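Long-range contacts in metallo-beta-lactamase (Simiduia agarivorans, PDB 6MFI), which probably hydrolyses beta-lactam antibiotics as a class B3 metallo-beta-lactamase with two zinc ions in its active site: residues D148-A152 / V217-Y222; T70-V76 / L175-L180; C246-L250 / L269-C275. All blocks are in the same frame, centred on the assembly; numbering follows the deposited sequence.

Interaction 1: residues D148-A152 / V217-Y222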
# COMPACT_ATOMS: atom_id res chain seq x y z
N ASP A 148 -14.76 -4.03 13.34
CA ASP A 148 -15.14 -4.58 12.04
C ASP A 148 -13.95 -5.01 11.21
O ASP A 148 -14.12 -5.36 10.04
CB ASP A 148 -15.99 -3.56 11.27
CG ASP A 148 -15.34 -2.20 11.20
OD1 ASP A 148 -14.47 -1.90 12.05
OD2 ASP A 148 -15.70 -1.42 10.30
N ASP A 149 -12.75 -4.98 11.78
CA ASP A 149 -11.58 -5.47 11.06
C ASP A 149 -11.65 -6.99 10.95
O ASP A 149 -11.82 -7.67 11.96
CB ASP A 149 -10.30 -5.05 11.78
CG ASP A 149 -9.10 -5.02 10.86
OD1 ASP A 149 -8.63 -3.91 10.52
OD2 ASP A 149 -8.63 -6.11 10.46
N PRO A 150 -11.54 -7.55 9.74
CA PRO A 150 -11.62 -9.01 9.60
C PRO A 150 -10.57 -9.75 10.40
O PRO A 150 -10.84 -10.86 10.88
CB PRO A 150 -11.44 -9.22 8.09
CG PRO A 150 -11.92 -7.94 7.48
CD PRO A 150 -11.52 -6.86 8.43
N GLN A 151 -9.38 -9.18 10.58
CA GLN A 151 -8.30 -9.81 11.31
C GLN A 151 -8.16 -9.27 12.73
O GLN A 151 -7.06 -9.22 13.28
CB GLN A 151 -6.98 -9.66 10.56
CG GLN A 151 -6.00 -10.80 10.76
CD GLN A 151 -4.74 -10.65 9.94
OE1 GLN A 151 -4.78 -10.23 8.78
NE2 GLN A 151 -3.60 -10.99 10.53
N ALA A 152 -9.28 -8.86 13.35
CA ALA A 152 -9.24 -8.35 14.71
C ALA A 152 -8.97 -9.49 15.68
O ALA A 152 -9.73 -10.46 15.75
CB ALA A 152 -10.56 -7.66 15.05
N VAL A 217 -8.96 -12.49 3.60
CA VAL A 217 -8.37 -13.17 4.74
C VAL A 217 -8.86 -12.49 6.00
O VAL A 217 -9.22 -11.31 6.01
CB VAL A 217 -6.82 -13.19 4.66
CG1 VAL A 217 -6.26 -11.81 5.00
CG2 VAL A 217 -6.24 -14.26 5.56
N SER A 218 -8.88 -13.24 7.10
CA SER A 218 -9.43 -12.74 8.35
C SER A 218 -8.89 -13.60 9.49
O SER A 218 -8.16 -14.57 9.27
CB SER A 218 -10.95 -12.76 8.32
OG SER A 218 -11.45 -14.08 8.49
N ALA A 219 -9.26 -13.23 10.71
CA ALA A 219 -8.97 -14.06 11.87
C ALA A 219 -9.92 -15.25 11.90
O ALA A 219 -11.03 -15.20 11.36
CB ALA A 219 -9.10 -13.25 13.16
N GLU A 220 -9.47 -16.33 12.54
CA GLU A 220 -10.26 -17.55 12.59
C GLU A 220 -11.50 -17.33 13.45
O GLU A 220 -11.39 -17.03 14.65
CB GLU A 220 -9.42 -18.70 13.13
CG GLU A 220 -10.11 -20.05 13.05
CD GLU A 220 -9.21 -21.19 13.47
OE1 GLU A 220 -8.11 -20.91 14.01
OE2 GLU A 220 -9.58 -22.36 13.26
N GLY A 221 -12.67 -17.48 12.84
CA GLY A 221 -13.93 -17.24 13.52
C GLY A 221 -14.62 -15.94 13.19
O GLY A 221 -15.63 -15.62 13.81
N TYR A 222 -14.09 -15.17 12.22
CA TYR A 222 -14.68 -13.88 11.88
C TYR A 222 -15.88 -14.05 10.95
O TYR A 222 -16.93 -13.43 11.16
CB TYR A 222 -13.63 -12.98 11.24
CG TYR A 222 -14.21 -11.81 10.49
CD1 TYR A 222 -14.84 -10.77 11.17
CD2 TYR A 222 -14.14 -11.74 9.11
CE1 TYR A 222 -15.38 -9.70 10.48
CE2 TYR A 222 -14.67 -10.67 8.41
CZ TYR A 222 -15.29 -9.66 9.11
OH TYR A 222 -15.82 -8.59 8.42

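Interaction 2: residues T70-V76 / L175-L180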
# COMPACT_ATOMS: atom_id res chain seq x y z
N THR A 70 8.54 11.51 -5.27
CA THR A 70 9.29 12.74 -5.04
C THR A 70 8.76 13.87 -5.91
O THR A 70 8.37 13.65 -7.06
CB THR A 70 10.78 12.52 -5.32
OG1 THR A 70 10.97 12.22 -6.71
CG2 THR A 70 11.31 11.37 -4.48
N GLY A 71 8.77 15.09 -5.36
CA GLY A 71 8.33 16.26 -6.08
C GLY A 71 9.22 17.45 -5.75
O GLY A 71 10.16 17.35 -4.97
N ASP A 72 8.89 18.59 -6.37
CA ASP A 72 9.67 19.80 -6.19
C ASP A 72 9.39 20.50 -4.87
O ASP A 72 10.16 21.39 -4.48
CB ASP A 72 9.43 20.78 -7.34
CG ASP A 72 7.97 20.88 -7.72
OD1 ASP A 72 7.62 20.48 -8.85
OD2 ASP A 72 7.16 21.37 -6.90
N ALA A 73 8.32 20.14 -4.17
CA ALA A 73 7.95 20.76 -2.90
C ALA A 73 7.74 19.70 -1.83
O ALA A 73 6.82 19.79 -1.01
CB ALA A 73 6.71 21.63 -3.05
N GLY A 74 8.59 18.68 -1.82
CA GLY A 74 8.49 17.60 -0.86
C GLY A 74 8.03 16.31 -1.52
O GLY A 74 7.62 16.27 -2.68
N HIS A 75 8.10 15.24 -0.73
CA HIS A 75 7.76 13.91 -1.19
C HIS A 75 6.55 13.37 -0.45
O HIS A 75 6.21 13.82 0.65
CB HIS A 75 8.94 12.94 -1.02
CG HIS A 75 10.27 13.53 -1.39
ND1 HIS A 75 10.42 14.43 -2.42
CD2 HIS A 75 11.51 13.33 -0.88
CE1 HIS A 75 11.69 14.78 -2.52
NE2 HIS A 75 12.37 14.12 -1.60
N VAL A 76 5.90 12.38 -1.07
CA VAL A 76 4.81 11.63 -0.46
C VAL A 76 5.28 10.20 -0.27
O VAL A 76 5.90 9.61 -1.17
CB VAL A 76 3.53 11.69 -1.31
CG1 VAL A 76 2.41 10.90 -0.65
CG2 VAL A 76 3.11 13.13 -1.54
N LEU A 175 0.77 18.06 -3.38
CA LEU A 175 2.02 18.48 -2.74
C LEU A 175 2.95 18.96 -3.85
O LEU A 175 3.62 18.15 -4.50
CB LEU A 175 2.64 17.34 -1.94
CG LEU A 175 3.90 17.70 -1.14
CD1 LEU A 175 3.56 18.67 -0.01
CD2 LEU A 175 4.57 16.45 -0.61
N GLY A 176 2.98 20.27 -4.07
CA GLY A 176 3.72 20.83 -5.18
C GLY A 176 3.18 20.34 -6.52
O GLY A 176 2.01 20.55 -6.83
N ASN A 177 4.03 19.70 -7.31
CA ASN A 177 3.60 19.13 -8.58
C ASN A 177 3.00 17.74 -8.42
O ASN A 177 2.50 17.19 -9.41
CB ASN A 177 4.77 19.07 -9.57
CG ASN A 177 5.85 18.10 -9.13
OD1 ASN A 177 6.18 18.01 -7.95
ND2 ASN A 177 6.41 17.37 -10.09
N LEU A 178 3.04 17.16 -7.23
CA LEU A 178 2.51 15.82 -7.02
C LEU A 178 1.00 15.86 -6.82
O LEU A 178 0.45 16.79 -6.24
CB LEU A 178 3.18 15.16 -5.81
CG LEU A 178 4.70 15.24 -5.80
CD1 LEU A 178 5.27 14.71 -4.49
CD2 LEU A 178 5.27 14.48 -6.99
N ARG A 179 0.33 14.81 -7.31
CA ARG A 179 -1.12 14.73 -7.24
C ARG A 179 -1.53 13.27 -7.19
O ARG A 179 -1.29 12.53 -8.15
CB ARG A 179 -1.76 15.44 -8.44
CG ARG A 179 -3.23 15.17 -8.62
CD ARG A 179 -3.96 16.42 -9.08
NE ARG A 179 -5.33 16.13 -9.49
CZ ARG A 179 -5.76 16.18 -10.74
NH1 ARG A 179 -4.92 16.51 -11.72
NH2 ARG A 179 -7.03 15.90 -11.03
N LEU A 180 -2.15 12.87 -6.08
CA LEU A 180 -2.63 11.51 -5.89
C LEU A 180 -4.12 11.53 -5.59
O LEU A 180 -4.62 12.45 -4.94
CB LEU A 180 -1.89 10.81 -4.74
CG LEU A 180 -0.36 10.88 -4.70
CD1 LEU A 180 0.12 12.04 -3.85
CD2 LEU A 180 0.20 9.57 -4.17
O HOH W 1 7.96 14.98 -9.34
O HOH W 2 6.03 18.20 -4.17

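Interaction 3: residues C246-L250 / L269-C275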
# COMPACT_ATOMS: atom_id res chain seq x y z
N CYS A 246 -5.03 2.64 -15.37
CA CYS A 246 -4.05 1.85 -14.63
C CYS A 246 -3.10 1.19 -15.62
O CYS A 246 -3.48 0.23 -16.29
CB CYS A 246 -4.77 0.82 -13.77
SG CYS A 246 -3.76 -0.41 -12.95
N ASP A 247 -1.88 1.71 -15.71
CA ASP A 247 -0.84 1.13 -16.56
C ASP A 247 0.17 0.30 -15.78
O ASP A 247 0.68 -0.69 -16.31
CB ASP A 247 -0.10 2.23 -17.33
CG ASP A 247 -1.04 3.12 -18.11
OD1 ASP A 247 -1.94 2.59 -18.80
OD2 ASP A 247 -0.88 4.36 -18.04
N LEU A 248 0.47 0.69 -14.54
CA LEU A 248 1.44 -0.01 -13.70
C LEU A 248 0.80 -0.29 -12.35
O LEU A 248 0.17 0.60 -11.77
CB LEU A 248 2.72 0.82 -13.54
CG LEU A 248 4.00 0.11 -13.10
CD1 LEU A 248 5.21 0.88 -13.61
CD2 LEU A 248 4.07 -0.04 -11.59
N LEU A 249 0.95 -1.52 -11.86
CA LEU A 249 0.32 -1.96 -10.63
C LEU A 249 1.37 -2.21 -9.55
O LEU A 249 2.42 -2.81 -9.81
CB LEU A 249 -0.50 -3.24 -10.86
CG LEU A 249 -1.31 -3.74 -9.66
CD1 LEU A 249 -2.46 -2.80 -9.34
CD2 LEU A 249 -1.82 -5.15 -9.91
N LEU A 250 1.08 -1.75 -8.34
CA LEU A 250 1.92 -1.96 -7.17
C LEU A 250 1.06 -2.41 -6.00
O LEU A 250 -0.09 -1.99 -5.87
CB LEU A 250 2.70 -0.70 -6.79
CG LEU A 250 3.83 -0.29 -7.74
CD1 LEU A 250 4.41 1.06 -7.33
CD2 LEU A 250 4.92 -1.35 -7.77
N LEU A 269 7.57 -2.84 -15.25
CA LEU A 269 6.54 -3.35 -14.36
C LEU A 269 5.13 -3.13 -14.89
O LEU A 269 4.18 -3.66 -14.31
CB LEU A 269 6.67 -2.69 -12.98
CG LEU A 269 7.80 -3.17 -12.06
CD1 LEU A 269 7.92 -2.25 -10.86
CD2 LEU A 269 7.55 -4.60 -11.62
N ALA A 270 4.98 -2.37 -15.97
CA ALA A 270 3.66 -1.99 -16.46
C ALA A 270 3.04 -3.10 -17.29
O ALA A 270 3.67 -3.60 -18.23
CB ALA A 270 3.75 -0.70 -17.28
N VAL A 271 1.81 -3.48 -16.95
CA VAL A 271 1.06 -4.46 -17.73
C VAL A 271 -0.23 -3.80 -18.19
O VAL A 271 -0.87 -3.08 -17.40
CB VAL A 271 0.75 -5.72 -16.91
CG1 VAL A 271 0.46 -6.91 -17.83
CG2 VAL A 271 1.87 -6.04 -15.92
N PRO A 272 -0.67 -4.01 -19.43
CA PRO A 272 -2.02 -3.60 -19.80
C PRO A 272 -3.06 -4.39 -19.01
O PRO A 272 -2.90 -5.59 -18.77
CB PRO A 272 -2.09 -3.92 -21.30
CG PRO A 272 -0.67 -3.96 -21.75
CD PRO A 272 0.10 -4.50 -20.59
N ASP A 273 -4.12 -3.69 -18.60
CA ASP A 273 -5.20 -4.29 -17.81
C ASP A 273 -4.66 -4.89 -16.50
O ASP A 273 -5.10 -5.95 -16.06
CB ASP A 273 -5.96 -5.35 -18.61
CG ASP A 273 -6.81 -4.74 -19.71
OD1 ASP A 273 -6.43 -3.67 -20.23
OD2 ASP A 273 -7.85 -5.33 -20.05
N ALA A 274 -3.71 -4.19 -15.88
CA ALA A 274 -3.13 -4.68 -14.63
C ALA A 274 -4.15 -4.64 -13.50
O ALA A 274 -4.31 -5.62 -12.77
CB ALA A 274 -1.89 -3.86 -14.27
N CYS A 275 -4.85 -3.52 -13.35
CA CYS A 275 -5.86 -3.41 -12.30
C CYS A 275 -7.11 -4.22 -12.63
O CYS A 275 -7.84 -4.63 -11.72
CB CYS A 275 -6.22 -1.94 -12.07
SG CYS A 275 -4.88 -0.96 -11.35

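Interaction 1: residues D148-A152 / V217-Y222
Pro150 and Ala219 join two loops through their backbones. The N-H of Ala219 points at the carbonyl O of Pro150, with Ala219 N 2.9 Å from Pro150 O and an almost straight N-H...O angle of 171°. Each loop is folded by a turn, type I from Asp149 to Ala152 and type II from Ala219 to Tyr222, and the CA atoms come nearest at Gln151 and Ser218, 4.3 Å apart.

Tyr222 supplies the broad surface of the contact. With its CG anti to the backbone N (chi1 163°), the ring is laid beside Pro150, and the two side chains run the same way. Pro150 CA sits over the middle of one ring face, 3.6 Å from the centroid of the Tyr222 ring, in a CH-pi contact; Pro150 CB covers the same face near CE2. Ser218, just before Ala219, packs its CB against Pro150 CB at 3.6 Å. Its hydroxyl turns back to Ala219 O, which also accepts from Tyr222 N on the opposite face of its plane, so two bonds grip one oxygen and brace the turn. Beyond the contact, Phe224 meets the tyrosine ring edge-to-face.

Asp149 OD2 accepts from Gln151 N at 3.2 Å through its anti lone pair, making an Asx turn, and is also hydrogen-bonded to NE2 of the zinc ligand His112. Val217 touches another ligand, His188. The chemistry is consistent with a second-shell role, in which the loop, held by one straight bond and a proline-tyrosine CH-pi contact, would help to position the Asp149 carboxylate, which may in turn orient and polarise the His112 imidazole.

Interaction 2: residues T70-V76 / L175-L180
The carboxylate of Asp72 and the amide of Asn177 meet at a slant, their planes 36° apart, with Asp72 OD1 close to Asn177 CG and OD1, the two oxygens being acceptors that do not bond. Behind them, the His75 ring carries Thr70 CG2 over the centre of one face and Gly71 O in plane at its edge. These groups sit where two beta hairpins face each other, one from each sheet of the metallo-beta-lactamase alpha-beta/beta-alpha sandwich; strands 74-76 and 178-180 run 19° from parallel, their axes 8.8 Å apart.

The tie is Asp72 N to Asn177 OD1 at 3.2 Å, the donor lying above the amide plane, while a water linked to Asn177 ND2 donates to Thr70 O. Gly71 and Gly176 bring the turns close: Gly71 CA lies 3.3 Å from Asn177 OD1, and Gly176 CA packs on Ala73 CB. Deeper in, Val76 CG2 meets Leu175 CD2 at 3.7 Å as the side chains slide past one another, and it reaches tip to tip with Leu180 CD1. Leu178 CG is anti to its carbonyl carbon (chi1 -49°), which sends its branches to the first hairpin: CD1 lies 3.4 Å from Gly74 O, and CD2 3.2 Å from Thr70 O.

Interaction 3: residues C246-L250 / L269-C275
Leu249 reaches from strand 248-250 to the start of helix 274-291, and its side chain spreads over Ala274 and Cys275. Its CB rests 3.7 Å from Ala274 CB. Because CG lies anti to the backbone N (chi1 -175°), the chain carries on past the alanine and then forks: CD1 comes up to the sulfur of the disulfide, 3.6 Å from Cys275 SG, whereas CD2 approaches Ala274 O at 3.8 Å.

The disulfide itself joins Cys246 SG to Cys275 SG at 2.0 Å with a chi3 of 72°; these sulfur distances hold for the conformer given, one of two deposited for Cys275. Cys246 places SG anti to its own backbone N (chi1 172°), which turns it toward Cys275, and the same sulfur also touches Ala274 CB. Strand 248-250 is an edge strand of the five-stranded sheet in this alpha-beta/beta-alpha sandwich, bonded by its backbone to strand 206-210, so the covalent link ties the loop leading into this edge strand to the first turn of the C-terminal helix. Val209 of the adjoining strand packs on both cysteines.

On the other flank, Leu248 and Leu269 lie askew, with Leu248 CG and CD1 both 3.9 Å from Leu269 CB. Ala270 CB presses on the backbone at Asp247 O, 3.2 Å away. The carboxylate of Asp247 turns to strand 206-210, where OD2 accepts from Thr207 N.

How the interactions relate
From the N terminus, residues 70-76 open interaction 2, and the chain passes through zinc ligands such as His110 and His112 before 148-152 opens interaction 1. Interaction 2 closes first, at 175-180; interaction 1 closes at 217-222, so their loops cross. Their centres lie 36 Å apart on opposite sides of the chain's centre, one joining hairpins of the two sheets, the other bringing together loops beside the metal site. Interaction 3 follows in series, a short loop from 246-250 to 269-275 that links a border strand to the C-terminal helix. It shares the five-stranded sheet with interaction 2, their nearest atoms still about 10 Å apart.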